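Local coordinates for DNA endonuclease I-CvuI (Chlorella vulgaris, PDB 5A77), which probably acts as an intron-homing endonuclease of the LAGLIDADG family, binding and cutting double-stranded DNA with magnesium ions, at residues A27-R32 / L130-G135; R102-L107 / L136-K141. All blocks are in the same frame, centred on the assembly; numbering follows the deposited sequence.

Contact 1. Residues A27-R32 / L130-G135; sequences AQIVSR and LADKVG. With nucleotides of chain F; nucleotides of chain C.
The Arg32 guanidinium meets the DNA by its edge: C4 of DT7 and C4 of DT6, both of chain F, lie in its plane. NH1 and NH2 converge on one acceptor, O4 of DT7 of chain F. The bond from NH2 measures 2.6 Å and is fairly straight (154°), whereas the one from NH1 is longer, at 3.0 Å, and more bent. NH1 also lies beside O4 of DT6 of chain F, while the amino group of DA4 of chain C approaches obliquely. Bends at chi2 and chi3 curl the arginine chain toward the bases.

Toward the start of strand 27-31, apolar groups meet helix 130-135. The CB of Ala27 rests 3.9 Å from CG2 of Val134, and the CB of Ala131 lies at the same 3.9 Å from CG1 of Ile29. That branch stands beside the backbone N of Ile29 (chi1 -60°) and carries CD1 on to Asp132 OD1, 3.8 Å away. The second oxygen, Asp132 OD2, accepts a hydrogen bond from Ala147 N.

The axes of strand 27-31 and helix 130-135 approach to 7.2 Å, with 130° between their N-to-C directions, so the helix runs slantwise over the strand. This is the helix-on-sheet packing of the LAGLIDADG fold: the early part of the strand joins the hydrophobic core, while Arg32, just past its end, meets base edges in the DNA.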
ATOM      1  N   ALA B  27       2.554   8.085  16.538  1.00 42.26           N
ATOM      2  CA  ALA B  27       2.403   8.759  17.811  1.00 39.08           C
ATOM      3  C   ALA B  27       3.556   9.731  17.944  1.00 38.40           C
ATOM      4  O   ALA B  27       4.717   9.322  18.047  1.00 37.59           O
ATOM      5  CB  ALA B  27       2.392   7.773  18.949  1.00 38.57           C
ATOM      6  N   GLN B  28       3.224  11.016  17.907  1.00 38.65           N
ATOM      7  CA  GLN B  28       4.207  12.089  17.972  1.00 42.65           C
ATOM      8  C   GLN B  28       4.071  12.907  19.243  1.00 40.60           C
ATOM      9  O   GLN B  28       2.970  13.120  19.751  1.00 39.93           O
ATOM     10  CB  GLN B  28       4.069  13.034  16.776  1.00 39.96           C
ATOM     11  CG  GLN B  28       3.794  12.342  15.482  1.00 48.09           C
ATOM     12  CD  GLN B  28       2.994  13.199  14.535  1.00 46.47           C
ATOM     13  OE1 GLN B  28       1.810  12.947  14.310  1.00 47.41           O
ATOM     14  NE2 GLN B  28       3.636  14.224  13.975  1.00 46.54           N
ATOM     15  N   ILE B  29       5.205  13.380  19.734  1.00 43.20           N
ATOM     16  CA  ILE B  29       5.216  14.389  20.773  1.00 43.15           C
ATOM     17  C   ILE B  29       5.257  15.776  20.126  1.00 45.29           C
ATOM     18  O   ILE B  29       6.268  16.147  19.531  1.00 46.64           O
ATOM     19  CB  ILE B  29       6.419  14.208  21.699  1.00 40.45           C
ATOM     20  CG1 ILE B  29       6.355  12.828  22.353  1.00 42.86           C
ATOM     21  CG2 ILE B  29       6.444  15.308  22.754  1.00 37.46           C
ATOM     22  CD1 ILE B  29       7.674  12.350  22.931  1.00 40.95           C
ATOM     23  N   VAL B  30       4.169  16.541  20.217  1.00 40.09           N
ATOM     24  CA  VAL B  30       4.214  17.891  19.681  1.00 36.98           C
ATOM     25  C   VAL B  30       4.258  18.914  20.801  1.00 44.16           C
ATOM     26  O   VAL B  30       3.584  18.791  21.838  1.00 42.15           O
ATOM     27  CB  VAL B  30       3.024  18.204  18.730  1.00 40.34           C
ATOM     28  CG1 VAL B  30       2.861  17.101  17.686  1.00 36.63           C
ATOM     29  CG2 VAL B  30       1.721  18.444  19.494  1.00 39.63           C
ATOM     30  N   SER B  31       5.097  19.918  20.590  1.00 44.94           N
ATOM     31  CA  SER B  31       5.196  21.027  21.510  1.00 42.51           C
ATOM     32  C   SER B  31       4.009  21.964  21.299  1.00 44.48           C
ATOM     33  O   SER B  31       3.732  22.384  20.181  1.00 46.68           O
ATOM     34  CB  SER B  31       6.511  21.769  21.310  1.00 43.14           C
ATOM     35  OG  SER B  31       6.426  22.604  20.173  1.00 48.37           O
ATOM     36  N   ARG B  32       3.300  22.258  22.382  1.00 43.73           N
ATOM     37  CA  ARG B  32       2.182  23.183  22.369  1.00 45.15           C
ATOM     38  C   ARG B  32       2.421  24.207  23.481  1.00 48.38           C
ATOM     39  O   ARG B  32       2.342  23.871  24.665  1.00 42.84           O
ATOM     40  CB  ARG B  32       0.864  22.445  22.584  1.00 41.73           C
ATOM     41  CG  ARG B  32       0.503  21.427  21.527  1.00 42.92           C
ATOM     42  CD  ARG B  32       0.308  22.066  20.160  1.00 39.27           C
ATOM     43  NE  ARG B  32      -0.720  23.098  20.172  1.00 44.13           N
ATOM     44  CZ  ARG B  32      -1.249  23.637  19.073  1.00 47.69           C
ATOM     45  NH1 ARG B  32      -0.853  23.227  17.868  1.00 42.50           N
ATOM     46  NH2 ARG B  32      -2.182  24.580  19.176  1.00 41.16           N
ATOM     47  N   LEU B 130       6.108   5.822  25.288  1.00 40.58           N
ATOM     48  CA  LEU B 130       5.431   4.941  24.354  1.00 38.97           C
ATOM     49  C   LEU B 130       5.422   5.566  22.954  1.00 41.33           C
ATOM     50  O   LEU B 130       5.362   4.857  21.946  1.00 38.67           O
ATOM     51  CB  LEU B 130       4.001   4.660  24.822  1.00 37.73           C
ATOM     52  CG  LEU B 130       3.778   3.687  25.973  1.00 35.24           C
ATOM     53  CD1 LEU B 130       2.300   3.566  26.322  1.00 31.81           C
ATOM     54  CD2 LEU B 130       4.346   2.332  25.602  1.00 38.86           C
ATOM     55  N   ALA B 131       5.482   6.896  22.891  1.00 40.58           N
ATOM     56  CA  ALA B 131       5.566   7.572  21.604  1.00 42.96           C
ATOM     57  C   ALA B 131       6.865   7.211  20.879  1.00 42.19           C
ATOM     58  O   ALA B 131       6.865   7.025  19.663  1.00 42.96           O
ATOM     59  CB  ALA B 131       5.460   9.070  21.770  1.00 35.71           C
ATOM     60  N   ASP B 132       7.967   7.125  21.617  1.00 44.15           N
ATOM     61  CA  ASP B 132       9.252   6.782  21.009  1.00 45.87           C
ATOM     62  C   ASP B 132       9.308   5.346  20.557  1.00 43.20           C
ATOM     63  O   ASP B 132      10.020   5.032  19.604  1.00 45.68           O
ATOM     64  CB  ASP B 132      10.423   7.031  21.959  1.00 45.61           C
ATOM     65  CG  ASP B 132      10.434   8.429  22.524  1.00 54.02           C
ATOM     66  OD1 ASP B 132       9.770   9.324  21.936  1.00 55.71           O
ATOM     67  OD2 ASP B 132      11.132   8.626  23.549  1.00 55.34           O
ATOM     68  N   LYS B 133       8.582   4.468  21.240  1.00 38.83           N
ATOM     69  CA  LYS B 133       8.590   3.063  20.844  1.00 44.34           C
ATOM     70  C   LYS B 133       7.839   2.834  19.542  1.00 45.29           C
ATOM     71  O   LYS B 133       8.266   2.016  18.722  1.00 45.80           O
ATOM     72  CB  LYS B 133       8.006   2.174  21.930  1.00 42.38           C
ATOM     73  CG  LYS B 133       9.067   1.394  22.659  1.00 47.43           C
ATOM     74  CD  LYS B 133       8.458   0.228  23.393  1.00 48.48           C
ATOM     75  CE  LYS B 133       9.522  -0.655  24.000  1.00 40.27           C
ATOM     76  NZ  LYS B 133       8.936  -1.977  24.371  1.00 43.42           N
ATOM     77  N   VAL B 134       6.723   3.544  19.355  1.00 40.77           N
ATOM     78  CA  VAL B 134       6.038   3.527  18.075  1.00 38.56           C
ATOM     79  C   VAL B 134       7.025   3.977  17.023  1.00 45.63           C
ATOM     80  O   VAL B 134       7.073   3.446  15.906  1.00 47.39           O
ATOM     81  CB  VAL B 134       4.825   4.454  18.022  1.00 41.93           C
ATOM     82  CG1 VAL B 134       4.190   4.414  16.621  1.00 33.83           C
ATOM     83  CG2 VAL B 134       3.803   4.096  19.117  1.00 38.05           C
ATOM     84  N   GLY B 135       7.833   4.958  17.400  1.00 42.13           N
ATOM     85  CA  GLY B 135       8.783   5.549  16.483  1.00 49.24           C
ATOM     86  C   GLY B 135       9.885   4.647  15.965  1.00 51.44           C
ATOM     87  O   GLY B 135      10.273   4.773  14.800  1.00 56.92           O
TER
ATOM     88  P    DT F   7      -1.249  30.972  10.699  1.00 62.21           P
ATOM     89  OP1  DT F   7      -1.159  31.837   9.499  1.00 68.05           O
ATOM     90  OP2  DT F   7      -0.986  31.534  12.043  1.00 50.77           O
ATOM     91  O5'  DT F   7      -2.712  30.342  10.714  1.00 54.86           O
ATOM     92  C5'  DT F   7      -2.934  29.088  10.089  1.00 45.13           C
ATOM     93  C4'  DT F   7      -4.316  28.569  10.421  1.00 44.97           C
ATOM     94  O4'  DT F   7      -4.231  27.439  11.336  1.00 45.89           O
ATOM     95  C3'  DT F   7      -5.238  29.589  11.083  1.00 49.36           C
ATOM     96  O3'  DT F   7      -6.501  29.528  10.448  1.00 45.68           O
ATOM     97  C2'  DT F   7      -5.291  29.128  12.556  1.00 45.50           C
ATOM     98  C1'  DT F   7      -5.144  27.620  12.404  1.00 46.43           C
ATOM     99  N1   DT F   7      -4.583  26.929  13.584  1.00 41.03           N
ATOM    100  C2   DT F   7      -5.244  25.837  14.119  1.00 39.90           C
ATOM    101  O2   DT F   7      -6.313  25.424  13.703  1.00 38.90           O
ATOM    102  N3   DT F   7      -4.608  25.247  15.176  1.00 40.35           N
ATOM    103  C4   DT F   7      -3.409  25.629  15.748  1.00 39.17           C
ATOM    104  O4   DT F   7      -2.925  25.034  16.702  1.00 41.11           O
ATOM    105  C5   DT F   7      -2.765  26.770  15.137  1.00 39.81           C
ATOM    106  C7   DT F   7      -1.455  27.271  15.664  1.00 40.17           C
ATOM    107  C6   DT F   7      -3.372  27.350  14.090  1.00 43.43           C
TER
ATOM    108  P    DA C   4      -6.977  15.259  19.328  1.00 39.13           P
ATOM    109  OP1  DA C   4      -7.644  14.301  20.233  1.00 30.30           O
ATOM    110  OP2  DA C   4      -5.569  15.079  18.897  1.00 37.70           O
ATOM    111  O5'  DA C   4      -7.915  15.366  18.028  1.00 41.18           O
ATOM    112  C5'  DA C   4      -9.281  15.802  18.172  1.00 34.34           C
ATOM    113  C4'  DA C   4      -9.637  16.841  17.128  1.00 37.76           C
ATOM    114  O4'  DA C   4      -8.875  18.043  17.373  1.00 39.68           O
ATOM    115  C3'  DA C   4      -9.335  16.437  15.681  1.00 39.49           C
ATOM    116  O3'  DA C   4     -10.486  16.625  14.879  1.00 40.83           O
ATOM    117  C2'  DA C   4      -8.200  17.378  15.263  1.00 38.04           C
ATOM    118  C1'  DA C   4      -8.449  18.584  16.142  1.00 33.29           C
ATOM    119  N9   DA C   4      -7.248  19.367  16.405  1.00 32.76           N
ATOM    120  C8   DA C   4      -6.161  18.963  17.120  1.00 35.69           C
ATOM    121  N7   DA C   4      -5.226  19.871  17.222  1.00 37.04           N
ATOM    122  C5   DA C   4      -5.738  20.959  16.549  1.00 33.17           C
ATOM    123  C6   DA C   4      -5.227  22.252  16.316  1.00 34.88           C
ATOM    124  N6   DA C   4      -4.026  22.657  16.743  1.00 37.43           N
ATOM    125  N1   DA C   4      -5.990  23.108  15.607  1.00 35.30           N
ATOM    126  C2   DA C   4      -7.196  22.698  15.173  1.00 35.49           C
ATOM    127  N3   DA C   4      -7.790  21.508  15.340  1.00 36.35           N
ATOM    128  C4   DA C   4      -6.992  20.673  16.042  1.00 35.53           C
TER
ATOM    129  P    DT F   6       4.809  27.697  12.536  1.00 61.71           P
ATOM    130  OP1  DT F   6       5.518  28.821  11.880  1.00 53.08           O
ATOM    131  OP2  DT F   6       4.830  27.536  14.016  1.00 51.93           O
ATOM    132  O5'  DT F   6       3.287  27.747  12.054  1.00 50.88           O
ATOM    133  C5'  DT F   6       2.992  28.145  10.742  1.00 47.99           C
ATOM    134  C4'  DT F   6       1.500  28.139  10.498  1.00 53.18           C
ATOM    135  O4'  DT F   6       0.947  26.856  10.885  1.00 45.29           O
ATOM    136  C3'  DT F   6       0.682  29.208  11.256  1.00 51.70           C
ATOM    137  O3'  DT F   6      -0.327  29.696  10.366  1.00 54.34           O
ATOM    138  C2'  DT F   6       0.079  28.410  12.413  1.00 44.06           C
ATOM    139  C1'  DT F   6      -0.177  27.080  11.714  1.00 49.85           C
ATOM    140  N1   DT F   6      -0.338  25.907  12.615  1.00 41.16           N
ATOM    141  C2   DT F   6      -1.483  25.165  12.510  1.00 40.63           C
ATOM    142  O2   DT F   6      -2.377  25.439  11.732  1.00 46.01           O
ATOM    143  N3   DT F   6      -1.557  24.099  13.347  1.00 38.14           N
ATOM    144  C4   DT F   6      -0.601  23.690  14.262  1.00 41.17           C
ATOM    145  O4   DT F   6      -0.755  22.700  14.967  1.00 36.66           O
ATOM    146  C5   DT F   6       0.592  24.511  14.318  1.00 40.75           C
ATOM    147  C7   DT F   6       1.690  24.177  15.274  1.00 39.58           C
ATOM    148  C6   DT F   6       0.668  25.569  13.492  1.00 38.54           C
TER

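Contact 2. Residues R102-L107 / L136-K141; sequences RAQAKL and LLTDGK. With nucleotides of chain F.
Leu137 carries this contact, reaching from the loop 136-141 to helix 102-107. Its CB lies 4.1 Å from CG of Gln104 and almost as near that residue's CD, so the amide-bearing chain is met at its middle. CG of Leu137 is set beside its own backbone N (chi1 -42°), which directs the CD1 branch onto the helix. There CD1 touches the neighbours Ala103 and Gln104 and, one turn on, Leu107: it is 3.9 Å from CB of Ala103, 4.0 Å from CG of Gln104, and 4.2 Å from CD1 of Leu107. The two leucine side chains cross at about a right angle. The chain of Gln104 bends at chi2 (103°), and its OE1 also comes close to the same methyl, a van der Waals approach.

Thr138 follows, its two branches turned to different partners. Its CG2 packs against CG of Gln104, while OG1 donates a hydrogen bond of 2.7 Å to phosphate oxygen OP2 of DC3 of chain F. With chi1 at 62°, OG1 stands between the backbone N and the carbonyl carbon, so that the methyl and the hydroxyl serve protein and DNA separately. Thr138 and Asp139 each centre an inverse gamma turn, evidence of a tightly folded chain beside the DNA backbone.

The loop leaves the end of helix 121-135 and lies against the start of helix 102-114. Strand 23-31 borders both parts, through Ile25 on Gln104 and Asn26 on Thr138, and Leu107 also packs on Lys133 of helix 121-135.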
ATOM      1  N   ARG B 102       0.397  -3.940  12.997  1.00 38.83           N
ATOM      2  CA  ARG B 102      -0.399  -4.229  14.182  1.00 41.05           C
ATOM      3  C   ARG B 102       0.319  -3.813  15.474  1.00 39.99           C
ATOM      4  O   ARG B 102      -0.328  -3.455  16.458  1.00 37.75           O
ATOM      5  CB  ARG B 102      -0.768  -5.712  14.246  1.00 42.08           C
ATOM      6  CG  ARG B 102      -1.865  -6.004  15.269  1.00 44.20           C
ATOM      7  CD  ARG B 102      -2.057  -7.486  15.521  1.00 45.31           C
ATOM      8  NE  ARG B 102      -2.364  -8.233  14.304  1.00 51.41           N
ATOM      9  CZ  ARG B 102      -2.574  -9.547  14.277  1.00 55.96           C
ATOM     10  NH1 ARG B 102      -2.504 -10.248  15.405  1.00 54.57           N
ATOM     11  NH2 ARG B 102      -2.846 -10.160  13.129  1.00 56.60           N
ATOM     12  N   ALA B 103       1.650  -3.850  15.470  1.00 40.13           N
ATOM     13  CA  ALA B 103       2.423  -3.385  16.623  1.00 40.45           C
ATOM     14  C   ALA B 103       2.169  -1.894  16.896  1.00 41.40           C
ATOM     15  O   ALA B 103       1.871  -1.503  18.032  1.00 38.45           O
ATOM     16  CB  ALA B 103       3.894  -3.642  16.412  1.00 34.84           C
ATOM     17  N   GLN B 104       2.272  -1.073  15.851  1.00 39.10           N
ATOM     18  CA  GLN B 104       1.996   0.354  15.975  1.00 38.00           C
ATOM     19  C   GLN B 104       0.573   0.566  16.469  1.00 37.51           C
ATOM     20  O   GLN B 104       0.325   1.421  17.314  1.00 36.51           O
ATOM     21  CB  GLN B 104       2.205   1.075  14.646  1.00 39.04           C
ATOM     22  CG  GLN B 104       3.629   1.056  14.129  1.00 36.63           C
ATOM     23  CD  GLN B 104       3.818   0.052  13.012  1.00 41.34           C
ATOM     24  OE1 GLN B 104       3.980  -1.156  13.245  1.00 42.36           O
ATOM     25  NE2 GLN B 104       3.772   0.541  11.784  1.00 45.67           N
ATOM     26  N   ALA B 105      -0.358  -0.235  15.962  1.00 37.29           N
ATOM     27  CA  ALA B 105      -1.741  -0.175  16.425  1.00 37.97           C
ATOM     28  C   ALA B 105      -1.843  -0.413  17.921  1.00 35.77           C
ATOM     29  O   ALA B 105      -2.399   0.403  18.647  1.00 39.89           O
ATOM     30  CB  ALA B 105      -2.589  -1.175  15.692  1.00 37.05           C
ATOM     31  N   LYS B 106      -1.296  -1.533  18.374  1.00 40.72           N
ATOM     32  CA  LYS B 106      -1.416  -1.956  19.761  1.00 40.02           C
ATOM     33  C   LYS B 106      -0.763  -0.950  20.711  1.00 41.46           C
ATOM     34  O   LYS B 106      -1.305  -0.637  21.781  1.00 39.89           O
ATOM     35  CB  LYS B 106      -0.801  -3.342  19.936  1.00 37.60           C
ATOM     36  CG  LYS B 106      -1.723  -4.340  20.617  1.00 41.65           C
ATOM     37  CD  LYS B 106      -2.898  -4.724  19.730  1.00 47.98           C
ATOM     38  CE  LYS B 106      -3.873  -5.638  20.473  1.00 50.45           C
ATOM     39  NZ  LYS B 106      -4.491  -4.950  21.644  1.00 44.35           N
ATOM     40  N   LEU B 107       0.397  -0.431  20.315  1.00 40.53           N
ATOM     41  CA  LEU B 107       1.065   0.585  21.120  1.00 38.10           C
ATOM     42  C   LEU B 107       0.197   1.837  21.213  1.00 38.53           C
ATOM     43  O   LEU B 107      -0.068   2.327  22.309  1.00 43.23           O
ATOM     44  CB  LEU B 107       2.444   0.916  20.542  1.00 39.13           C
ATOM     45  CG  LEU B 107       3.487  -0.188  20.761  1.00 40.44           C
ATOM     46  CD1 LEU B 107       4.860   0.233  20.261  1.00 43.73           C
ATOM     47  CD2 LEU B 107       3.562  -0.584  22.225  1.00 38.61           C
ATOM     48  N   LEU B 136      10.380   3.740  16.808  1.00 44.91           N
ATOM     49  CA  LEU B 136      11.388   2.773  16.384  1.00 53.35           C
ATOM     50  C   LEU B 136      10.848   1.822  15.291  1.00 52.10           C
ATOM     51  O   LEU B 136      11.605   1.028  14.738  1.00 52.64           O
ATOM     52  CB  LEU B 136      11.901   1.974  17.597  1.00 48.18           C
ATOM     53  CG  LEU B 136      12.471   2.805  18.756  1.00 46.14           C
ATOM     54  CD1 LEU B 136      12.638   1.982  20.025  1.00 40.28           C
ATOM     55  CD2 LEU B 136      13.788   3.461  18.356  1.00 43.53           C
ATOM     56  N   LEU B 137       9.551   1.917  14.985  1.00 50.50           N
ATOM     57  CA  LEU B 137       8.905   1.073  13.977  1.00 47.91           C
ATOM     58  C   LEU B 137       8.512   1.842  12.712  1.00 54.59           C
ATOM     59  O   LEU B 137       8.705   1.350  11.597  1.00 61.81           O
ATOM     60  CB  LEU B 137       7.663   0.405  14.564  1.00 44.51           C
ATOM     61  CG  LEU B 137       7.782  -0.140  15.990  1.00 43.28           C
ATOM     62  CD1 LEU B 137       6.432  -0.640  16.493  1.00 36.22           C
ATOM     63  CD2 LEU B 137       8.836  -1.237  16.022  1.00 43.21           C
ATOM     64  N   THR B 138       7.920   3.022  12.874  1.00 55.32           N
ATOM     65  CA  THR B 138       7.681   3.906  11.726  1.00 61.68           C
ATOM     66  C   THR B 138       9.017   4.490  11.303  1.00 65.53           C
ATOM     67  O   THR B 138       9.399   5.572  11.757  1.00 66.79           O
ATOM     68  CB  THR B 138       6.700   5.063  12.053  1.00 60.68           C
ATOM     69  OG1 THR B 138       7.260   5.880  13.091  1.00 55.69           O
ATOM     70  CG2 THR B 138       5.330   4.532  12.464  1.00 53.20           C
ATOM     71  N   ASP B 139       9.736   3.782  10.445  1.00 65.14           N
ATOM     72  CA  ASP B 139      11.160   4.058  10.270  1.00 68.25           C
ATOM     73  C   ASP B 139      11.538   5.032   9.159  1.00 69.96           C
ATOM     74  O   ASP B 139      12.234   4.700   8.189  1.00 75.22           O
ATOM     75  CB  ASP B 139      11.896   2.769  10.036  1.00 72.18           C
ATOM     76  CG  ASP B 139      11.947   1.910  11.259  1.00 67.68           C
ATOM     77  OD1 ASP B 139      12.354   2.460  12.306  1.00 69.14           O
ATOM     78  OD2 ASP B 139      11.593   0.709  11.173  1.00 64.01           O
ATOM     79  N   GLY B 140      11.078   6.252   9.345  1.00 69.74           N
ATOM     80  CA  GLY B 140      11.619   7.416   8.684  1.00 69.62           C
ATOM     81  C   GLY B 140      11.917   8.359   9.832  1.00 70.50           C
ATOM     82  O   GLY B 140      10.990   8.963  10.392  1.00 66.40           O
ATOM     83  N   LYS B 141      13.201   8.481  10.167  1.00 73.27           N
ATOM     84  CA  LYS B 141      13.633   9.093  11.421  1.00 70.67           C
ATOM     85  C   LYS B 141      13.816  10.615  11.390  1.00 67.16           C
ATOM     86  O   LYS B 141      14.850  11.152  11.805  1.00 67.92           O
ATOM     87  CB  LYS B 141      14.920   8.395  11.899  1.00 74.28           C
ATOM     88  CG  LYS B 141      14.771   6.864  12.040  1.00 74.13           C
ATOM     89  CD  LYS B 141      13.305   6.550  12.438  1.00 71.29           C
ATOM     90  CE  LYS B 141      13.155   5.423  13.433  1.00 74.87           C
ATOM     91  NZ  LYS B 141      11.775   4.864  13.313  1.00 68.13           N
TER
ATOM     92  P    DA F   2       6.022   5.600   7.969  1.00 47.08           P
ATOM     93  OP1  DA F   2       6.790   4.339   7.873  1.00 55.80           O
ATOM     94  OP2  DA F   2       4.617   5.528   8.429  1.00 48.11           O
ATOM     95  O5'  DA F   2       6.835   6.620   8.865  1.00 58.45           O
ATOM     96  C5'  DA F   2       7.791   7.442   8.219  1.00 53.79           C
ATOM     97  C4'  DA F   2       7.739   8.862   8.741  1.00 52.83           C
ATOM     98  O4'  DA F   2       6.963   9.710   7.854  1.00 48.70           O
ATOM     99  C3'  DA F   2       7.117   9.036  10.138  1.00 49.96           C
ATOM    100  O3'  DA F   2       8.005   9.817  10.916  1.00 54.75           O
ATOM    101  C2'  DA F   2       5.810   9.790   9.835  1.00 46.41           C
ATOM    102  C1'  DA F   2       6.297  10.618   8.665  1.00 43.90           C
ATOM    103  N9   DA F   2       5.305  11.334   7.881  1.00 42.06           N
ATOM    104  C8   DA F   2       3.958  11.084   7.754  1.00 40.27           C
ATOM    105  N7   DA F   2       3.338  11.946   6.965  1.00 41.14           N
ATOM    106  C5   DA F   2       4.354  12.809   6.562  1.00 38.38           C
ATOM    107  C6   DA F   2       4.374  13.940   5.722  1.00 42.18           C
ATOM    108  N6   DA F   2       3.280  14.427   5.098  1.00 42.12           N
ATOM    109  N1   DA F   2       5.565  14.564   5.543  1.00 40.75           N
ATOM    110  C2   DA F   2       6.638  14.092   6.160  1.00 38.94           C
ATOM    111  N3   DA F   2       6.743  13.047   6.965  1.00 41.53           N
ATOM    112  C4   DA F   2       5.556  12.445   7.128  1.00 41.61           C
ATOM    113  P    DC F   3       7.924   9.838  12.523  1.00 53.30           P
ATOM    114  OP1  DC F   3       9.283  10.220  12.960  1.00 51.21           O
ATOM    115  OP2  DC F   3       7.329   8.576  12.996  1.00 53.64           O
ATOM    116  O5'  DC F   3       6.840  10.988  12.832  1.00 49.17           O
ATOM    117  C5'  DC F   3       7.233  12.238  13.377  1.00 45.51           C
ATOM    118  C4'  DC F   3       8.028  13.061  12.381  1.00 48.61           C
ATOM    119  O4'  DC F   3       7.466  12.900  11.056  1.00 49.83           O
ATOM    120  C3'  DC F   3       8.006  14.554  12.656  1.00 50.21           C
ATOM    121  O3'  DC F   3       9.089  14.904  13.535  1.00 56.49           O
ATOM    122  C2'  DC F   3       8.178  15.165  11.269  1.00 49.29           C
ATOM    123  C1'  DC F   3       7.508  14.131  10.354  1.00 47.45           C
ATOM    124  N1   DC F   3       6.100  14.483   9.898  1.00 41.25           N
ATOM    125  C2   DC F   3       5.889  15.597   9.075  1.00 39.67           C
ATOM    126  O2   DC F   3       6.854  16.301   8.754  1.00 39.82           O
ATOM    127  N3   DC F   3       4.625  15.883   8.660  1.00 40.15           N
ATOM    128  C4   DC F   3       3.612  15.103   9.030  1.00 39.12           C
ATOM    129  N4   DC F   3       2.397  15.413   8.590  1.00 36.51           N
ATOM    130  C5   DC F   3       3.806  13.954   9.856  1.00 41.04           C
ATOM    131  C6   DC F   3       5.053  13.684  10.258  1.00 40.53           C
TER

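Contacts 1 and 2 have centres about 11 Å apart and alternate along the chain: 27-32, 102-107, 130-135, then 136-141. Contact 1 joins strand 23-31, one of the two outermost strands of the four-stranded antiparallel sheet within this chain, to helix 121-135; contact 2 joins the loop continuing from that helix to helix 102-114. The two meet where Val134 CG2 packs 3.7 Å from Leu107 CB, and Val134 CG1 also approaches CG of Gln104. Helix 121-135 thus packs on a base-contacting strand and runs on into a phosphate-contacting loop, with helix 102-114 alongside. Both contacts engage chain F of the bound DNA, one through thymine bases and the other through its backbone.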